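Local coordinates for protein galectin (Ovis aries, PDB 6N44) that probably binds carbohydrates as a galectin, a beta-galactoside-type lectin whose oligomeric assembly is critical for anti-parasitic activity in sheep, at residues 39-44 and 53-58; 22-27 and 131-136. All coordinates share one frame; numbering follows the deposited sequence.

How the interactions relate
The two contacts belong to the two sheets of the galectin beta sandwich, one in each. Interaction 1 pairs neighbouring strands of the six-stranded sheet and carries R55 of the galactose site, which N66 and E76 share and which holds no galactose here. Interaction 2 lies at one side of the five-stranded sheet and encloses interaction 1 along the chain. Their centres lie about 15 Å apart, yet their inner faces touch across the core: F42 CE2 packs on V22 CG2 at 3.8 Å and V40 CG2 on I24 CD1 at 4.0 Å. The side chain of I24 remains about 12 Å from that of R55, so interaction 2 packs behind the sugar-binding sheet rather than lining its site.

Interaction 1 of 2, residues 39-44 and 53-58; sequences QVDFGT and PFRFWY
D41 and R55 meet side by side on one face of an antiparallel strand pair, their carboxylate and guanidinium planes only 3° apart. R55 NE reaches D41 OD1 at 2.8 Å and R55 NH2 reaches D41 OD2 at 2.8 Å, each carboxylate oxygen accepting through its syn lone pair, so a two-pronged salt bridge fixes the guanidinium's rotation. The arginine chain runs extended until a bend at chi3 (-66°) turns its head toward the aspartate. The flat amide of Q39 stacks over one guanidinium face, planes 17° apart, while Q39 OE1 meets the indole edge at W57 CD1, 3.6 Å away. Together they probably position R55 as a second shell of the galactose site, a polar set suited to the sugar-binding face.

Phenylalanine and valine suit the opposite face, turned into the sandwich core. F42 and F54 lie alongside, nearly parallel but slid apart, with F42 CD1 3.5 Å from F54 CD2, and V40 packs on F56. Paired amides join V40 to F56; F42 N donates firmly to F54 O at 2.8 Å, but the return bond from F54 N to F42 O is weak, 3.3 Å.

Strands 124-129 and 62-69 flank this hairpin; F94 and Y101 of the other sheet meet its phenylalanines across the sandwich.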
ATOM      1  N   GLN A  39      16.301 -12.154   1.139  1.00  9.45           N
ATOM      2  CA  GLN A  39      15.276 -13.001   1.732  1.00 12.41           C
ATOM      3  C   GLN A  39      14.349 -12.177   2.615  1.00 10.99           C
ATOM      4  O   GLN A  39      14.820 -11.468   3.509  1.00 11.53           O
ATOM      5  CB  GLN A  39      15.894 -14.135   2.558  1.00  9.85           C
ATOM      6  CG  GLN A  39      14.829 -15.057   3.127  1.00 11.81           C
ATOM      7  CD  GLN A  39      15.440 -16.278   3.747  1.00 18.96           C
ATOM      8  OE1 GLN A  39      15.844 -17.197   3.040  1.00 17.53           O
ATOM      9  NE2 GLN A  39      15.545 -16.284   5.067  1.00 15.84           N
ATOM     10  N   VAL A  40      13.043 -12.270   2.370  1.00  9.18           N
ATOM     11  CA  VAL A  40      12.040 -11.549   3.160  1.00 11.86           C
ATOM     12  C   VAL A  40      11.035 -12.552   3.708  1.00 10.27           C
ATOM     13  O   VAL A  40      10.379 -13.267   2.940  1.00 10.31           O
ATOM     14  CB  VAL A  40      11.310 -10.458   2.353  1.00 10.06           C
ATOM     15  CG1 VAL A  40      10.281  -9.745   3.245  1.00  5.54           C
ATOM     16  CG2 VAL A  40      12.295  -9.448   1.767  1.00  9.79           C
ATOM     17  N   ASP A  41      10.894 -12.582   5.030  1.00 12.39           N
ATOM     18  CA  ASP A  41       9.985 -13.501   5.704  1.00 12.05           C
ATOM     19  C   ASP A  41       8.845 -12.705   6.320  1.00 13.63           C
ATOM     20  O   ASP A  41       9.073 -11.831   7.166  1.00 11.00           O
ATOM     21  CB  ASP A  41      10.693 -14.316   6.796  1.00 12.04           C
ATOM     22  CG  ASP A  41      11.507 -15.478   6.232  1.00 18.09           C
ATOM     23  OD1 ASP A  41      11.441 -15.704   5.005  1.00 18.96           O
ATOM     24  OD2 ASP A  41      12.203 -16.178   7.014  1.00 16.75           O
ATOM     25  N   PHE A  42       7.628 -13.021   5.900  1.00 10.30           N
ATOM     26  CA  PHE A  42       6.428 -12.679   6.655  1.00 12.62           C
ATOM     27  C   PHE A  42       6.152 -13.891   7.535  1.00 11.26           C
ATOM     28  O   PHE A  42       5.533 -14.868   7.102  1.00 11.75           O
ATOM     29  CB  PHE A  42       5.264 -12.368   5.722  1.00  9.20           C
ATOM     30  CG  PHE A  42       5.449 -11.107   4.897  1.00 12.50           C
ATOM     31  CD1 PHE A  42       6.296 -11.085   3.802  1.00  9.99           C
ATOM     32  CD2 PHE A  42       4.758  -9.946   5.223  1.00  9.40           C
ATOM     33  CE1 PHE A  42       6.443  -9.919   3.037  1.00 12.41           C
ATOM     34  CE2 PHE A  42       4.915  -8.784   4.474  1.00 10.85           C
ATOM     35  CZ  PHE A  42       5.751  -8.774   3.378  1.00  8.59           C
ATOM     36  N   GLY A  43       6.657 -13.853   8.773  1.00 14.21           N
ATOM     37  CA  GLY A  43       6.639 -14.994   9.663  1.00 14.50           C
ATOM     38  C   GLY A  43       5.687 -14.819  10.841  1.00 18.72           C
ATOM     39  O   GLY A  43       5.157 -13.737  11.103  1.00 14.84           O
ATOM     40  N   THR A  44       5.461 -15.932  11.556  1.00 22.15           N
ATOM     41  CA  THR A  44       4.531 -15.915  12.684  1.00 18.72           C
ATOM     42  C   THR A  44       5.179 -15.436  13.972  1.00 24.00           C
ATOM     43  O   THR A  44       4.460 -15.166  14.939  1.00 33.28           O
ATOM     44  CB  THR A  44       3.911 -17.297  12.937  1.00 23.46           C
ATOM     45  OG1 THR A  44       4.945 -18.263  13.179  1.00 27.77           O
ATOM     46  CG2 THR A  44       3.050 -17.735  11.758  1.00 19.97           C
ATOM     47  N   PRO A  53       4.206 -17.998   6.883  1.00 11.87           N
ATOM     48  CA  PRO A  53       3.195 -17.865   5.826  1.00 14.64           C
ATOM     49  C   PRO A  53       3.754 -17.490   4.463  1.00 13.18           C
ATOM     50  O   PRO A  53       3.224 -17.953   3.443  1.00 11.19           O
ATOM     51  CB  PRO A  53       2.284 -16.765   6.383  1.00 11.91           C
ATOM     52  CG  PRO A  53       2.360 -16.966   7.859  1.00 12.71           C
ATOM     53  CD  PRO A  53       3.801 -17.335   8.128  1.00 11.96           C
ATOM     54  N   PHE A  54       4.805 -16.669   4.394  1.00 12.77           N
ATOM     55  CA  PHE A  54       5.281 -16.209   3.090  1.00 12.23           C
ATOM     56  C   PHE A  54       6.760 -15.865   3.188  1.00 11.71           C
ATOM     57  O   PHE A  54       7.135 -14.896   3.858  1.00 12.26           O
ATOM     58  CB  PHE A  54       4.462 -15.012   2.609  1.00  9.94           C
ATOM     59  CG  PHE A  54       4.952 -14.397   1.325  1.00 13.18           C
ATOM     60  CD1 PHE A  54       5.367 -15.194   0.264  1.00 12.15           C
ATOM     61  CD2 PHE A  54       4.972 -13.008   1.166  1.00 12.98           C
ATOM     62  CE1 PHE A  54       5.793 -14.625  -0.930  1.00 11.43           C
ATOM     63  CE2 PHE A  54       5.422 -12.423  -0.027  1.00 10.56           C
ATOM     64  CZ  PHE A  54       5.832 -13.235  -1.073  1.00 11.55           C
ATOM     65  N   ARG A  55       7.591 -16.644   2.504  1.00 10.72           N
ATOM     66  CA  ARG A  55       9.003 -16.332   2.327  1.00 10.81           C
ATOM     67  C   ARG A  55       9.236 -15.972   0.870  1.00 10.76           C
ATOM     68  O   ARG A  55       8.813 -16.701  -0.034  1.00 14.34           O
ATOM     69  CB  ARG A  55       9.918 -17.505   2.729  1.00  9.92           C
ATOM     70  CG  ARG A  55      11.358 -17.361   2.194  1.00 13.08           C
ATOM     71  CD  ARG A  55      12.359 -18.387   2.786  1.00 13.30           C
ATOM     72  NE  ARG A  55      12.551 -18.165   4.212  1.00 16.32           N
ATOM     73  CZ  ARG A  55      13.356 -18.885   4.988  1.00 18.30           C
ATOM     74  NH1 ARG A  55      14.067 -19.885   4.477  1.00 16.32           N
ATOM     75  NH2 ARG A  55      13.456 -18.589   6.276  1.00 16.61           N
ATOM     76  N   PHE A  56       9.916 -14.859   0.655  1.00  8.69           N
ATOM     77  CA  PHE A  56      10.352 -14.401  -0.657  1.00 10.70           C
ATOM     78  C   PHE A  56      11.868 -14.470  -0.673  1.00  8.96           C
ATOM     79  O   PHE A  56      12.523 -13.877   0.191  1.00 10.99           O
ATOM     80  CB  PHE A  56       9.875 -12.962  -0.921  1.00  6.89           C
ATOM     81  CG  PHE A  56      10.405 -12.340  -2.214  1.00  8.09           C
ATOM     82  CD1 PHE A  56       9.668 -12.400  -3.389  1.00  9.55           C
ATOM     83  CD2 PHE A  56      11.611 -11.653  -2.232  1.00  9.69           C
ATOM     84  CE1 PHE A  56      10.139 -11.808  -4.577  1.00  9.03           C
ATOM     85  CE2 PHE A  56      12.088 -11.052  -3.411  1.00 11.37           C
ATOM     86  CZ  PHE A  56      11.341 -11.130  -4.584  1.00  9.47           C
ATOM     87  N   TRP A  57      12.417 -15.175  -1.658  1.00 11.40           N
ATOM     88  CA  TRP A  57      13.845 -15.441  -1.742  1.00 10.91           C
ATOM     89  C   TRP A  57      14.324 -15.126  -3.145  1.00 10.97           C
ATOM     90  O   TRP A  57      13.693 -15.523  -4.128  1.00  9.62           O
ATOM     91  CB  TRP A  57      14.148 -16.906  -1.395  1.00 15.03           C
ATOM     92  CG  TRP A  57      15.607 -17.283  -1.505  1.00 14.59           C
ATOM     93  CD1 TRP A  57      16.552 -17.199  -0.522  1.00 18.14           C
ATOM     94  CD2 TRP A  57      16.275 -17.819  -2.657  1.00 15.87           C
ATOM     95  NE1 TRP A  57      17.768 -17.641  -0.991  1.00 17.88           N
ATOM     96  CE2 TRP A  57      17.627 -18.020  -2.300  1.00 16.52           C
ATOM     97  CE3 TRP A  57      15.866 -18.136  -3.957  1.00 18.31           C
ATOM     98  CZ2 TRP A  57      18.568 -18.548  -3.187  1.00 19.70           C
ATOM     99  CZ3 TRP A  57      16.811 -18.653  -4.847  1.00 18.92           C
ATOM    100  CH2 TRP A  57      18.143 -18.858  -4.452  1.00 21.97           C
ATOM    101  N   TYR A  58      15.428 -14.410  -3.245  1.00 12.78           N
ATOM    102  CA  TYR A  58      15.950 -14.030  -4.544  1.00 12.71           C
ATOM    103  C   TYR A  58      17.442 -14.270  -4.564  1.00 14.09           C
ATOM    104  O   TYR A  58      18.142 -13.932  -3.609  1.00 12.97           O
ATOM    105  CB  TYR A  58      15.694 -12.549  -4.905  1.00 10.33           C
ATOM    106  CG  TYR A  58      16.511 -12.164  -6.127  1.00 13.62           C
ATOM    107  CD1 TYR A  58      16.064 -12.478  -7.404  1.00 13.39           C
ATOM    108  CD2 TYR A  58      17.756 -11.555  -6.000  1.00 14.11           C
ATOM    109  CE1 TYR A  58      16.820 -12.169  -8.526  1.00 18.59           C
ATOM    110  CE2 TYR A  58      18.522 -11.247  -7.112  1.00 14.00           C
ATOM    111  CZ  TYR A  58      18.051 -11.558  -8.373  1.00 17.64           C
ATOM    112  OH  TYR A  58      18.805 -11.249  -9.489  1.00 19.10           O
TER

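Interaction 2 of 2, residues 22-27 and 131-136; sequences VKIKAN and IVLTSV
I24, A26 and L133 form the close-packed inner side of this antiparallel pair. L133 CD1 lies 3.6 Å from I24 CG2, the two side chains crossing at a slant; with the leucine's CG anti to its own nitrogen (chi1 177°), its branched end leans over the neighbouring strand. The small methyl of A26 suits a place where the strands come near, its CB 3.4 Å from V132 O and 4.1 Å from L133 CD1, and V136 lies alongside I24, branch to branch. V127 of the facing sheet touches both I24 and L133, adding to the apolar layer.

The other side is looser and wet. K25 carries its extended chain past S135, whose OG comes 3.5 Å from K25 CB, and sends its ammonium outward to a water at 2.8 Å from NZ. That water also reaches S135 OG, while a second water joins the same hydroxyl to K23 O. Serine fits here because its short hydroxyl can serve both waters.

Between these sides the backbone shifts register. T134 N donates to K25 O at 2.9 Å, and S135 N adds a weak bond to the same oxygen, so two successive amides converge on one carbonyl. Beyond the irregularity N27 and V132 resume regular pairing. T134 and S135 facing K25 make a classic beta bulge, here in strand 131-138 at one side of a galectin beta-sandwich sheet.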
ATOM      1  N   VAL A  22       4.422  -2.955   2.450  1.00  9.85           N
ATOM      2  CA  VAL A  22       5.809  -2.945   2.900  1.00 12.71           C
ATOM      3  C   VAL A  22       6.649  -2.387   1.763  1.00 10.82           C
ATOM      4  O   VAL A  22       6.529  -2.847   0.619  1.00 11.75           O
ATOM      5  CB  VAL A  22       6.303  -4.358   3.263  1.00 10.65           C
ATOM      6  CG1 VAL A  22       7.787  -4.310   3.710  1.00  8.74           C
ATOM      7  CG2 VAL A  22       5.406  -5.011   4.325  1.00 11.26           C
ATOM      8  N   LYS A  23       7.498  -1.408   2.066  1.00  9.40           N
ATOM      9  CA  LYS A  23       8.412  -0.848   1.078  1.00  8.67           C
ATOM     10  C   LYS A  23       9.834  -0.944   1.606  1.00  7.39           C
ATOM     11  O   LYS A  23      10.164  -0.315   2.615  1.00  8.94           O
ATOM     12  CB  LYS A  23       8.086   0.606   0.752  1.00  9.52           C
ATOM     13  CG  LYS A  23       8.986   1.134  -0.365  1.00 10.14           C
ATOM     14  CD  LYS A  23       8.801   2.605  -0.635  1.00 12.16           C
ATOM     15  CE  LYS A  23       7.351   2.937  -0.953  1.00 14.21           C
ATOM     16  NZ  LYS A  23       7.244   4.337  -1.502  1.00 19.46           N
ATOM     17  N   ILE A  24      10.668  -1.705   0.905  1.00  8.71           N
ATOM     18  CA  ILE A  24      12.064  -1.951   1.268  1.00  9.74           C
ATOM     19  C   ILE A  24      12.950  -1.276   0.235  1.00  8.83           C
ATOM     20  O   ILE A  24      12.745  -1.448  -0.973  1.00  9.57           O
ATOM     21  CB  ILE A  24      12.370  -3.458   1.313  1.00  9.12           C
ATOM     22  CG1 ILE A  24      11.602  -4.123   2.455  1.00  9.67           C
ATOM     23  CG2 ILE A  24      13.892  -3.708   1.393  1.00 10.23           C
ATOM     24  CD1 ILE A  24      11.264  -5.578   2.179  1.00  8.93           C
ATOM     25  N   LYS A  25      13.946  -0.528   0.700  1.00 11.51           N
ATOM     26  CA  LYS A  25      14.949   0.050  -0.189  1.00  9.63           C
ATOM     27  C   LYS A  25      16.306  -0.519   0.201  1.00 10.20           C
ATOM     28  O   LYS A  25      16.724  -0.387   1.358  1.00  8.92           O
ATOM     29  CB  LYS A  25      14.944   1.575  -0.115  1.00 12.26           C
ATOM     30  CG  LYS A  25      13.622   2.179  -0.621  1.00 13.84           C
ATOM     31  CD  LYS A  25      13.630   3.686  -0.607  1.00 20.31           C
ATOM     32  CE  LYS A  25      12.351   4.203  -1.236  1.00 26.68           C
ATOM     33  NZ  LYS A  25      12.107   5.649  -0.992  1.00 30.94           N
ATOM     34  N   ALA A  26      16.982  -1.161  -0.756  1.00  8.85           N
ATOM     35  CA  ALA A  26      18.226  -1.871  -0.471  1.00  9.64           C
ATOM     36  C   ALA A  26      19.080  -1.946  -1.732  1.00 12.22           C
ATOM     37  O   ALA A  26      18.664  -1.531  -2.818  1.00 11.15           O
ATOM     38  CB  ALA A  26      17.942  -3.276   0.080  1.00  8.46           C
ATOM     39  N   ASN A  27      20.283  -2.507  -1.576  1.00 12.40           N
ATOM     40  CA  ASN A  27      21.215  -2.703  -2.678  1.00 13.81           C
ATOM     41  C   ASN A  27      22.001  -3.983  -2.427  1.00 14.86           C
ATOM     42  O   ASN A  27      22.499  -4.188  -1.316  1.00 10.83           O
ATOM     43  CB  ASN A  27      22.172  -1.516  -2.795  1.00 18.71           C
ATOM     44  CG  ASN A  27      22.949  -1.519  -4.092  1.00 25.78           C
ATOM     45  OD1 ASN A  27      22.963  -2.517  -4.831  1.00 26.24           O
ATOM     46  ND2 ASN A  27      23.605  -0.397  -4.383  1.00 25.10           N
ATOM     47  N   ILE A 131      22.982  -7.685   1.477  1.00 11.52           N
ATOM     48  CA  ILE A 131      22.413  -6.403   1.087  1.00 13.07           C
ATOM     49  C   ILE A 131      22.872  -5.305   2.034  1.00 12.21           C
ATOM     50  O   ILE A 131      23.181  -5.550   3.204  1.00 14.80           O
ATOM     51  CB  ILE A 131      20.859  -6.457   1.058  1.00 12.49           C
ATOM     52  CG1 ILE A 131      20.307  -6.831   2.433  1.00 12.60           C
ATOM     53  CG2 ILE A 131      20.355  -7.449   0.018  1.00 11.91           C
ATOM     54  CD1 ILE A 131      18.782  -6.733   2.528  1.00 10.91           C
ATOM     55  N   VAL A 132      22.908  -4.082   1.516  1.00  9.87           N
ATOM     56  CA  VAL A 132      22.854  -2.887   2.346  1.00 12.89           C
ATOM     57  C   VAL A 132      21.403  -2.417   2.358  1.00 12.44           C
ATOM     58  O   VAL A 132      20.838  -2.078   1.309  1.00 10.23           O
ATOM     59  CB  VAL A 132      23.804  -1.789   1.849  1.00 14.58           C
ATOM     60  CG1 VAL A 132      23.672  -0.542   2.739  1.00 15.82           C
ATOM     61  CG2 VAL A 132      25.249  -2.292   1.871  1.00  9.38           C
ATOM     62  N   LEU A 133      20.795  -2.435   3.541  1.00 10.82           N
ATOM     63  CA  LEU A 133      19.385  -2.113   3.719  1.00 12.17           C
ATOM     64  C   LEU A 133      19.285  -0.675   4.212  1.00 12.73           C
ATOM     65  O   LEU A 133      19.824  -0.347   5.275  1.00 14.64           O
ATOM     66  CB  LEU A 133      18.744  -3.073   4.720  1.00 11.19           C
ATOM     67  CG  LEU A 133      17.276  -2.825   5.088  1.00 11.39           C
ATOM     68  CD1 LEU A 133      16.367  -3.103   3.901  1.00  9.36           C
ATOM     69  CD2 LEU A 133      16.881  -3.687   6.274  1.00 14.26           C
ATOM     70  N   THR A 134      18.622   0.185   3.443  1.00 10.85           N
ATOM     71  CA  THR A 134      18.561   1.586   3.846  1.00 15.13           C
ATOM     72  C   THR A 134      17.245   1.981   4.499  1.00 11.79           C
ATOM     73  O   THR A 134      17.260   2.819   5.403  1.00 15.62           O
ATOM     74  CB  THR A 134      18.848   2.531   2.659  1.00 16.57           C
ATOM     75  OG1 THR A 134      17.876   2.353   1.625  1.00 19.51           O
ATOM     76  CG2 THR A 134      20.222   2.264   2.094  1.00 19.78           C
ATOM     77  N   SER A 135      16.112   1.400   4.098  1.00 11.74           N
ATOM     78  CA  SER A 135      14.862   1.729   4.776  1.00 11.42           C
ATOM     79  C   SER A 135      13.853   0.608   4.591  1.00 10.51           C
ATOM     80  O   SER A 135      13.895  -0.144   3.614  1.00  7.93           O
ATOM     81  CB  SER A 135      14.257   3.048   4.281  1.00 12.03           C
ATOM     82  OG  SER A 135      14.011   3.003   2.889  1.00 13.84           O
ATOM     83  N   VAL A 136      12.959   0.502   5.568  1.00  7.54           N
ATOM     84  CA  VAL A 136      11.827  -0.414   5.538  1.00  6.08           C
ATOM     85  C   VAL A 136      10.653   0.371   6.097  1.00 12.33           C
ATOM     86  O   VAL A 136      10.707   0.840   7.237  1.00 11.04           O
ATOM     87  CB  VAL A 136      12.067  -1.685   6.372  1.00  7.87           C
ATOM     88  CG1 VAL A 136      10.814  -2.588   6.361  1.00  8.53           C
ATOM     89  CG2 VAL A 136      13.322  -2.450   5.895  1.00  6.86           C
TER
HETATM   90  O   HOH W   1      11.394   2.127   2.514  1.00 10.02           O
HETATM   91  O   HOH W   2      12.557   5.711   1.754  1.00 35.49           O